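Local coordinates for LS-24 (Lathyrus sativus, PDB 3LP9), which probably binds one hemin as a monomer and spermine as a dimer, mutually exclusively, and may act in oxidative-stress response and polyamine biosynthesis, at residues 25-30 / 222-227; 76-81 / 106-111. One frame throughout, in Å; residues are numbered along the deposited sequence.

Contact 1: residues 25-30 / 222-227; sequences KYVLLD and KDIVPL
In the four-bladed hemopexin propeller the chain ends beside the blade where it began, and here Lys-25 and Val-27 of the first blade receive Leu-227 and Ile-224 of the C-terminal tail. The two backbones stay well apart: the CA atoms of Val-27 and Ile-224 are 9.0 Å from each other, so this part of the closure is made by side chains. Lys-25 and Val-27 both point toward the tail, while Tyr-26 between them turns to the other side of the strand. At one end the lysine offers its aliphatic part, with CG 3.6 Å from Leu-227 CD2. The lysine side chain bends at chi2 (-96°) and chi3, which brings its CE to 4.0 Å from the same methyl, CD2 of Leu-227. At the other end two branches meet methyl to methyl, Val-27 CG2 and Ile-224 CG2 standing 4.1 Å apart. Ile-224 CG2 lies anti to its backbone N, which turns this methyl, not CG1, toward the valine, and the two side chains cross at a slant. A cis peptide before Pro-226 lies between the two tail residues that touch the strand. Leu-227 is the terminal residue and carries the C-terminal carboxylate. Pro-44 of strand 43-46 touches Val-27, Ile-224 and Leu-227, and Ile-22 of strand 17-22 adds to the seat of the leucine. The tail that follows helix 214-217 is thus laid against the first sheet.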
ATOM      1  N   LYS A  25     -12.961  -3.553  -9.847  1.00 15.92           N
ATOM      2  CA  LYS A  25     -14.075  -4.393  -9.497  1.00 15.51           C
ATOM      3  C   LYS A  25     -13.832  -5.889  -9.623  1.00 15.95           C
ATOM      4  O   LYS A  25     -12.743  -6.350  -9.970  1.00 15.61           O
ATOM      5  CB  LYS A  25     -15.309  -4.098 -10.327  1.00 15.86           C
ATOM      6  CG  LYS A  25     -15.145  -3.141 -11.393  1.00 16.47           C
ATOM      7  CD  LYS A  25     -15.573  -1.811 -10.899  1.00 16.32           C
ATOM      8  CE  LYS A  25     -16.269  -1.122 -11.994  1.00 19.81           C
ATOM      9  NZ  LYS A  25     -17.133   0.037 -11.486  1.00 19.33           N
ATOM     10  N   TYR A  26     -14.899  -6.631  -9.346  1.00 15.87           N
ATOM     11  CA  TYR A  26     -14.890  -8.056  -9.545  1.00 16.39           C
ATOM     12  C   TYR A  26     -16.214  -8.605 -10.085  1.00 16.26           C
ATOM     13  O   TYR A  26     -17.237  -7.953 -10.050  1.00 16.95           O
ATOM     14  CB  TYR A  26     -14.501  -8.747  -8.256  1.00 16.72           C
ATOM     15  CG  TYR A  26     -15.561  -8.858  -7.197  1.00 16.70           C
ATOM     16  CD1 TYR A  26     -15.804  -7.815  -6.278  1.00 17.70           C
ATOM     17  CD2 TYR A  26     -16.299 -10.023  -7.083  1.00 17.79           C
ATOM     18  CE1 TYR A  26     -16.741  -7.956  -5.284  1.00 17.13           C
ATOM     19  CE2 TYR A  26     -17.251 -10.180  -6.093  1.00 17.44           C
ATOM     20  CZ  TYR A  26     -17.454  -9.173  -5.206  1.00 17.97           C
ATOM     21  OH  TYR A  26     -18.403  -9.408  -4.234  1.00 19.71           O
ATOM     22  N   VAL A  27     -16.151  -9.797 -10.626  1.00 16.48           N
ATOM     23  CA  VAL A  27     -17.301 -10.542 -11.102  1.00 15.79           C
ATOM     24  C   VAL A  27     -17.148 -11.934 -10.417  1.00 15.74           C
ATOM     25  O   VAL A  27     -16.053 -12.491 -10.344  1.00 15.32           O
ATOM     26  CB  VAL A  27     -17.291 -10.664 -12.653  1.00 15.79           C
ATOM     27  CG1 VAL A  27     -18.505 -11.371 -13.159  1.00 16.94           C
ATOM     28  CG2 VAL A  27     -17.348  -9.325 -13.285  1.00 16.84           C
ATOM     29  N   LEU A  28     -18.257 -12.450  -9.877  1.00 15.44           N
ATOM     30  CA  LEU A  28     -18.366 -13.851  -9.468  1.00 15.89           C
ATOM     31  C   LEU A  28     -19.103 -14.648 -10.592  1.00 15.50           C
ATOM     32  O   LEU A  28     -20.231 -14.409 -10.886  1.00 15.04           O
ATOM     33  CB  LEU A  28     -19.143 -13.965  -8.127  1.00 16.17           C
ATOM     34  CG  LEU A  28     -19.321 -15.393  -7.639  1.00 15.37           C
ATOM     35  CD1 LEU A  28     -17.985 -16.096  -7.536  1.00 13.29           C
ATOM     36  CD2 LEU A  28     -20.079 -15.369  -6.360  1.00 15.39           C
ATOM     37  N   LEU A  29     -18.400 -15.580 -11.210  1.00 16.25           N
ATOM     38  CA  LEU A  29     -18.915 -16.364 -12.308  1.00 16.26           C
ATOM     39  C   LEU A  29     -19.100 -17.871 -11.986  1.00 16.04           C
ATOM     40  O   LEU A  29     -18.230 -18.522 -11.397  1.00 16.42           O
ATOM     41  CB  LEU A  29     -17.976 -16.165 -13.539  1.00 15.92           C
ATOM     42  CG  LEU A  29     -18.370 -16.830 -14.869  1.00 15.52           C
ATOM     43  CD1 LEU A  29     -19.399 -15.976 -15.599  1.00 14.12           C
ATOM     44  CD2 LEU A  29     -17.097 -17.055 -15.694  1.00 14.71           C
ATOM     45  N   ASP A  30     -20.223 -18.407 -12.433  1.00 15.94           N
ATOM     46  CA  ASP A  30     -20.453 -19.834 -12.472  1.00 16.30           C
ATOM     47  C   ASP A  30     -19.980 -20.144 -13.850  1.00 15.84           C
ATOM     48  O   ASP A  30     -20.698 -20.025 -14.765  1.00 15.58           O
ATOM     49  CB  ASP A  30     -21.959 -20.111 -12.360  1.00 16.45           C
ATOM     50  CG  ASP A  30     -22.342 -21.531 -12.725  1.00 16.82           C
ATOM     51  OD1 ASP A  30     -21.457 -22.383 -13.044  1.00 17.53           O
ATOM     52  OD2 ASP A  30     -23.579 -21.781 -12.719  1.00 17.92           O
ATOM     53  N   LYS A 222     -20.560 -11.265 -22.219  1.00 16.49           N
ATOM     54  CA  LYS A 222     -20.561 -10.627 -23.525  1.00 17.87           C
ATOM     55  C   LYS A 222     -20.305  -9.138 -23.439  1.00 18.41           C
ATOM     56  O   LYS A 222     -19.399  -8.613 -24.144  1.00 18.70           O
ATOM     57  CB  LYS A 222     -21.858 -10.892 -24.293  1.00 17.48           C
ATOM     58  CG  LYS A 222     -21.633 -11.081 -25.804  1.00 18.62           C
ATOM     59  CD  LYS A 222     -20.984 -12.435 -26.036  1.00 18.52           C
ATOM     60  CE  LYS A 222     -21.894 -13.378 -26.858  1.00 18.92           C
ATOM     61  NZ  LYS A 222     -21.282 -13.260 -28.218  1.00 21.31           N
ATOM     62  N   ASP A 223     -21.064  -8.433 -22.604  1.00 18.15           N
ATOM     63  CA  ASP A 223     -20.790  -7.007 -22.574  1.00 18.68           C
ATOM     64  C   ASP A 223     -20.298  -6.576 -21.213  1.00 18.64           C
ATOM     65  O   ASP A 223     -20.559  -5.469 -20.788  1.00 18.72           O
ATOM     66  CB  ASP A 223     -21.919  -6.130 -23.171  1.00 19.39           C
ATOM     67  CG  ASP A 223     -23.332  -6.730 -22.999  1.00 20.21           C
ATOM     68  OD1 ASP A 223     -23.827  -6.702 -21.832  1.00 19.37           O
ATOM     69  OD2 ASP A 223     -23.945  -7.193 -24.020  1.00 18.29           O
ATOM     70  N   ILE A 224     -19.546  -7.477 -20.566  1.00 18.05           N
ATOM     71  CA  ILE A 224     -18.856  -7.196 -19.327  1.00 17.62           C
ATOM     72  C   ILE A 224     -17.399  -7.129 -19.686  1.00 17.22           C
ATOM     73  O   ILE A 224     -16.592  -6.573 -18.946  1.00 18.51           O
ATOM     74  CB  ILE A 224     -19.096  -8.340 -18.268  1.00 16.71           C
ATOM     75  CG1 ILE A 224     -20.592  -8.409 -17.887  1.00 17.54           C
ATOM     76  CG2 ILE A 224     -18.188  -8.201 -17.097  1.00 15.73           C
ATOM     77  CD1 ILE A 224     -20.902  -9.058 -16.534  1.00 16.99           C
ATOM     78  N   VAL A 225     -17.056  -7.729 -20.808  1.00 16.78           N
ATOM     79  CA  VAL A 225     -15.684  -7.797 -21.265  1.00 16.92           C
ATOM     80  C   VAL A 225     -15.543  -7.259 -22.695  1.00 16.55           C
ATOM     81  O   VAL A 225     -16.119  -7.809 -23.601  1.00 15.87           O
ATOM     82  CB  VAL A 225     -15.108  -9.239 -21.156  1.00 16.73           C
ATOM     83  CG1 VAL A 225     -13.677  -9.219 -21.611  1.00 17.96           C
ATOM     84  CG2 VAL A 225     -15.115  -9.742 -19.708  1.00 15.99           C
ATOM     85  N   PRO A 226     -14.783  -6.145 -22.884  1.00 16.76           N
ATOM     86  CA  PRO A 226     -14.142  -5.327 -21.834  1.00 17.06           C
ATOM     87  C   PRO A 226     -15.095  -4.449 -20.989  1.00 17.49           C
ATOM     88  O   PRO A 226     -16.227  -4.184 -21.381  1.00 17.33           O
ATOM     89  CB  PRO A 226     -13.123  -4.507 -22.604  1.00 16.77           C
ATOM     90  CG  PRO A 226     -13.719  -4.379 -23.926  1.00 16.26           C
ATOM     91  CD  PRO A 226     -14.348  -5.707 -24.214  1.00 15.98           C
ATOM     92  N   LEU A 227     -14.627  -4.039 -19.819  1.00 17.42           N
ATOM     93  CA  LEU A 227     -15.417  -3.257 -18.886  1.00 17.99           C
ATOM     94  C   LEU A 227     -15.177  -1.776 -19.127  1.00 17.85           C
ATOM     95  O   LEU A 227     -15.956  -0.987 -19.701  1.00 18.54           O
ATOM     96  CB  LEU A 227     -14.966  -3.628 -17.441  1.00 17.95           C
ATOM     97  CG  LEU A 227     -15.935  -3.364 -16.280  1.00 18.13           C
ATOM     98  CD1 LEU A 227     -17.201  -4.153 -16.509  1.00 19.83           C
ATOM     99  CD2 LEU A 227     -15.312  -3.708 -14.951  1.00 18.39           C
ATOM    100  OXT LEU A 227     -14.112  -1.321 -18.702  1.00 18.82           O
TER

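Contact 2: residues 76-81 / 106-111; sequences FIFYEN and DVFPFF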
ATOM      1  N   PHE A  76      -4.533 -15.390  -1.684  1.00 15.24           N
ATOM      2  CA  PHE A  76      -3.571 -14.300  -1.676  1.00 14.78           C
ATOM      3  C   PHE A  76      -3.984 -13.354  -2.790  1.00 14.97           C
ATOM      4  O   PHE A  76      -4.344 -13.777  -3.883  1.00 15.92           O
ATOM      5  CB  PHE A  76      -2.127 -14.820  -1.915  1.00 15.13           C
ATOM      6  CG  PHE A  76      -1.346 -15.089  -0.645  1.00 15.26           C
ATOM      7  CD1 PHE A  76      -0.876 -14.040   0.134  1.00 13.58           C
ATOM      8  CD2 PHE A  76      -1.110 -16.394  -0.216  1.00 13.85           C
ATOM      9  CE1 PHE A  76      -0.164 -14.275   1.277  1.00 13.79           C
ATOM     10  CE2 PHE A  76      -0.409 -16.632   0.932  1.00 14.70           C
ATOM     11  CZ  PHE A  76       0.063 -15.594   1.691  1.00 13.65           C
ATOM     12  N   ILE A  77      -3.986 -12.080  -2.492  1.00 15.05           N
ATOM     13  CA  ILE A  77      -4.285 -11.030  -3.473  1.00 15.25           C
ATOM     14  C   ILE A  77      -3.090 -10.111  -3.533  1.00 15.18           C
ATOM     15  O   ILE A  77      -2.297 -10.043  -2.593  1.00 15.58           O
ATOM     16  CB  ILE A  77      -5.590 -10.227  -3.108  1.00 15.33           C
ATOM     17  CG1 ILE A  77      -5.511  -9.570  -1.726  1.00 14.10           C
ATOM     18  CG2 ILE A  77      -6.792 -11.159  -3.190  1.00 16.29           C
ATOM     19  CD1 ILE A  77      -6.728  -8.802  -1.317  1.00 13.54           C
ATOM     20  N   PHE A  78      -2.910  -9.445  -4.661  1.00 16.07           N
ATOM     21  CA  PHE A  78      -1.725  -8.568  -4.868  1.00 14.92           C
ATOM     22  C   PHE A  78      -2.246  -7.281  -5.519  1.00 15.26           C
ATOM     23  O   PHE A  78      -3.280  -7.302  -6.196  1.00 14.74           O
ATOM     24  CB  PHE A  78      -0.703  -9.257  -5.781  1.00 15.16           C
ATOM     25  CG  PHE A  78      -0.131 -10.549  -5.241  1.00 13.80           C
ATOM     26  CD1 PHE A  78       1.129 -10.590  -4.755  1.00 13.92           C
ATOM     27  CD2 PHE A  78      -0.872 -11.732  -5.266  1.00 17.25           C
ATOM     28  CE1 PHE A  78       1.699 -11.796  -4.232  1.00 15.34           C
ATOM     29  CE2 PHE A  78      -0.324 -12.987  -4.801  1.00 15.49           C
ATOM     30  CZ  PHE A  78       0.983 -12.984  -4.245  1.00 15.02           C
ATOM     31  N   TYR A  79      -1.524  -6.175  -5.295  1.00 14.79           N
ATOM     32  CA  TYR A  79      -1.717  -4.949  -6.016  1.00 14.59           C
ATOM     33  C   TYR A  79      -0.352  -4.323  -6.036  1.00 15.30           C
ATOM     34  O   TYR A  79       0.169  -3.865  -4.989  1.00 14.97           O
ATOM     35  CB  TYR A  79      -2.712  -3.981  -5.340  1.00 14.65           C
ATOM     36  CG  TYR A  79      -2.694  -2.639  -6.047  1.00 15.50           C
ATOM     37  CD1 TYR A  79      -3.247  -2.505  -7.324  1.00 14.66           C
ATOM     38  CD2 TYR A  79      -2.028  -1.520  -5.480  1.00 14.99           C
ATOM     39  CE1 TYR A  79      -3.165  -1.273  -8.023  1.00 16.28           C
ATOM     40  CE2 TYR A  79      -1.946  -0.285  -6.184  1.00 14.60           C
ATOM     41  CZ  TYR A  79      -2.498  -0.190  -7.446  1.00 14.78           C
ATOM     42  OH  TYR A  79      -2.471   0.997  -8.128  1.00 16.40           O
ATOM     43  N   GLU A  80       0.230  -4.280  -7.240  1.00 15.28           N
ATOM     44  CA  GLU A  80       1.589  -3.767  -7.404  1.00 14.94           C
ATOM     45  C   GLU A  80       2.550  -4.540  -6.485  1.00 14.95           C
ATOM     46  O   GLU A  80       2.631  -5.792  -6.580  1.00 14.42           O
ATOM     47  CB  GLU A  80       1.616  -2.214  -7.283  1.00 15.01           C
ATOM     48  CG  GLU A  80       0.792  -1.539  -8.364  1.00 14.18           C
ATOM     49  CD  GLU A  80       0.920  -0.044  -8.348  1.00 15.84           C
ATOM     50  OE1 GLU A  80       1.411   0.523  -7.344  1.00 17.04           O
ATOM     51  OE2 GLU A  80       0.544   0.584  -9.337  1.00 14.97           O
ATOM     52  N   ASN A  81       3.256  -3.840  -5.587  1.00 15.30           N
ATOM     53  CA  ASN A  81       4.263  -4.514  -4.713  1.00 15.33           C
ATOM     54  C   ASN A  81       3.796  -5.080  -3.354  1.00 15.56           C
ATOM     55  O   ASN A  81       4.585  -5.609  -2.572  1.00 15.20           O
ATOM     56  CB  ASN A  81       5.512  -3.585  -4.525  1.00 15.25           C
ATOM     57  CG  ASN A  81       5.164  -2.254  -3.982  1.00 15.52           C
ATOM     58  OD1 ASN A  81       4.142  -1.656  -4.387  1.00 15.72           O
ATOM     59  ND2 ASN A  81       5.990  -1.746  -3.017  1.00 14.80           N
ATOM     60  N   ASP A 106       8.538  -9.165   1.328  1.00 17.32           N
ATOM     61  CA  ASP A 106       8.570  -9.447   2.721  1.00 17.82           C
ATOM     62  C   ASP A 106       7.681 -10.644   3.119  1.00 17.64           C
ATOM     63  O   ASP A 106       8.055 -11.437   3.994  1.00 18.00           O
ATOM     64  CB  ASP A 106       8.349  -8.107   3.468  1.00 18.39           C
ATOM     65  CG  ASP A 106       7.413  -8.206   4.689  1.00 20.66           C
ATOM     66  OD1 ASP A 106       7.698  -8.847   5.780  1.00 17.81           O
ATOM     67  OD2 ASP A 106       6.360  -7.522   4.574  1.00 20.24           O
ATOM     68  N   VAL A 107       6.557 -10.872   2.436  1.00 17.02           N
ATOM     69  CA  VAL A 107       5.764 -12.097   2.731  1.00 16.20           C
ATOM     70  C   VAL A 107       6.428 -13.285   2.054  1.00 16.61           C
ATOM     71  O   VAL A 107       6.460 -14.426   2.620  1.00 15.87           O
ATOM     72  CB  VAL A 107       4.308 -11.995   2.243  1.00 16.89           C
ATOM     73  CG1 VAL A 107       3.605 -13.388   2.297  1.00 16.60           C
ATOM     74  CG2 VAL A 107       3.550 -10.945   3.065  1.00 15.17           C
ATOM     75  N   PHE A 108       6.961 -13.020   0.857  1.00 15.69           N
ATOM     76  CA  PHE A 108       7.707 -14.012   0.107  1.00 16.25           C
ATOM     77  C   PHE A 108       9.156 -13.598  -0.068  1.00 16.29           C
ATOM     78  O   PHE A 108       9.492 -13.109  -1.128  1.00 16.93           O
ATOM     79  CB  PHE A 108       7.049 -14.243  -1.268  1.00 16.51           C
ATOM     80  CG  PHE A 108       5.599 -14.611  -1.196  1.00 15.18           C
ATOM     81  CD1 PHE A 108       5.205 -15.876  -0.751  1.00 15.90           C
ATOM     82  CD2 PHE A 108       4.619 -13.695  -1.574  1.00 16.48           C
ATOM     83  CE1 PHE A 108       3.845 -16.241  -0.667  1.00 15.17           C
ATOM     84  CE2 PHE A 108       3.237 -14.043  -1.503  1.00 16.14           C
ATOM     85  CZ  PHE A 108       2.865 -15.301  -1.036  1.00 16.05           C
ATOM     86  N   PRO A 109      10.024 -13.788   0.976  1.00 16.17           N
ATOM     87  CA  PRO A 109      11.383 -13.251   0.867  1.00 16.19           C
ATOM     88  C   PRO A 109      12.156 -13.689  -0.400  1.00 16.71           C
ATOM     89  O   PRO A 109      12.893 -12.880  -0.997  1.00 15.52           O
ATOM     90  CB  PRO A 109      12.053 -13.706   2.201  1.00 16.20           C
ATOM     91  CG  PRO A 109      10.855 -13.736   3.161  1.00 15.48           C
ATOM     92  CD  PRO A 109       9.800 -14.399   2.310  1.00 15.32           C
ATOM     93  N   PHE A 110      11.998 -14.967  -0.780  1.00 16.75           N
ATOM     94  CA  PHE A 110      12.718 -15.530  -1.938  1.00 16.65           C
ATOM     95  C   PHE A 110      12.486 -14.727  -3.234  1.00 17.01           C
ATOM     96  O   PHE A 110      13.134 -15.012  -4.263  1.00 17.15           O
ATOM     97  CB  PHE A 110      12.327 -17.005  -2.180  1.00 16.75           C
ATOM     98  CG  PHE A 110      10.855 -17.215  -2.328  1.00 15.14           C
ATOM     99  CD1 PHE A 110      10.092 -17.568  -1.248  1.00 16.23           C
ATOM    100  CD2 PHE A 110      10.233 -17.024  -3.535  1.00 15.57           C
ATOM    101  CE1 PHE A 110       8.725 -17.713  -1.379  1.00 17.52           C
ATOM    102  CE2 PHE A 110       8.885 -17.164  -3.679  1.00 15.50           C
ATOM    103  CZ  PHE A 110       8.111 -17.496  -2.607  1.00 15.56           C
ATOM    104  N   PHE A 111      11.576 -13.737  -3.191  1.00 16.24           N
ATOM    105  CA  PHE A 111      11.234 -12.943  -4.352  1.00 15.34           C
ATOM    106  C   PHE A 111      11.986 -11.660  -4.376  1.00 15.78           C
ATOM    107  O   PHE A 111      12.027 -11.000  -5.405  1.00 17.09           O
ATOM    108  CB  PHE A 111       9.741 -12.627  -4.423  1.00 15.31           C
ATOM    109  CG  PHE A 111       8.950 -13.615  -5.240  1.00 15.34           C
ATOM    110  CD1 PHE A 111       9.584 -14.455  -6.146  1.00 16.10           C
ATOM    111  CD2 PHE A 111       7.588 -13.742  -5.062  1.00 15.97           C
ATOM    112  CE1 PHE A 111       8.877 -15.412  -6.864  1.00 17.28           C
ATOM    113  CE2 PHE A 111       6.864 -14.671  -5.766  1.00 17.03           C
ATOM    114  CZ  PHE A 111       7.498 -15.511  -6.683  1.00 17.09           C
TER
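Phe-108 is the bump of this contact, and the hollow that takes it is formed by Phe-76 and Phe-78, two rings from the same side of strand 74-79. The end of the Phe-108 ring enters with two neighbouring carbons, each meeting a different wall. CZ of Phe-108 stands over the centre of one face of Phe-76, 3.8 Å above its plane, in a T-shaped (edge-to-face) arrangement with planes at 59° and centroids 5.2 Å apart. The adjoining atom, Phe-108 CE2, comes to 3.7 Å from Phe-78 CZ, with the two side chains crossing at about a right angle. Phe-108 is the first residue to leave helical geometry after helix 104-107, and its ring swings anti to its carbonyl carbon (chi1 -55°) to reach the strand. A smaller bump fills the angle between the tilted rings of Phe-76 and Phe-108: CG1 of Val-107 lies over the centre of a Phe-108 face and touches Phe-76 CE1 at 4.0 Å. Replacing Phe-76 by alanine is likely to open a gap over the end of the Phe-108 ring, leaving that ring and the Val-107 methyl without their shared wall. Ile-143 of strand 139-144 also touches Phe-108, so the ring bridges two blades. Phe-78 leans on Asp-65, a ligand of the calcium ion seen in the structure. The arrangement is that of a hemopexin propeller blade, in which the short helix after the outer strand, together with the residue just beyond it, packs apolar side chains against an inner strand.

How the contacts relate
Followed from the N terminus, the chain lays down strand 25-30 in the first blade, which the tail reaches only at the very end of the sequence. It then builds the second blade, where contact 2 closes a short loop of 24 residues, from strand 74-79 through the outer strands to the end of helix 104-107. The third and fourth blades follow before the tail 222-227 returns to complete contact 1. The shorter loop therefore lies wholly within the longer one, and they do not cross. Their centres are 26 Å apart, on opposite sides of the chain's centre. Contact 2 lies within the second blade, at its border with the third; contact 1 joins the last blade to the first.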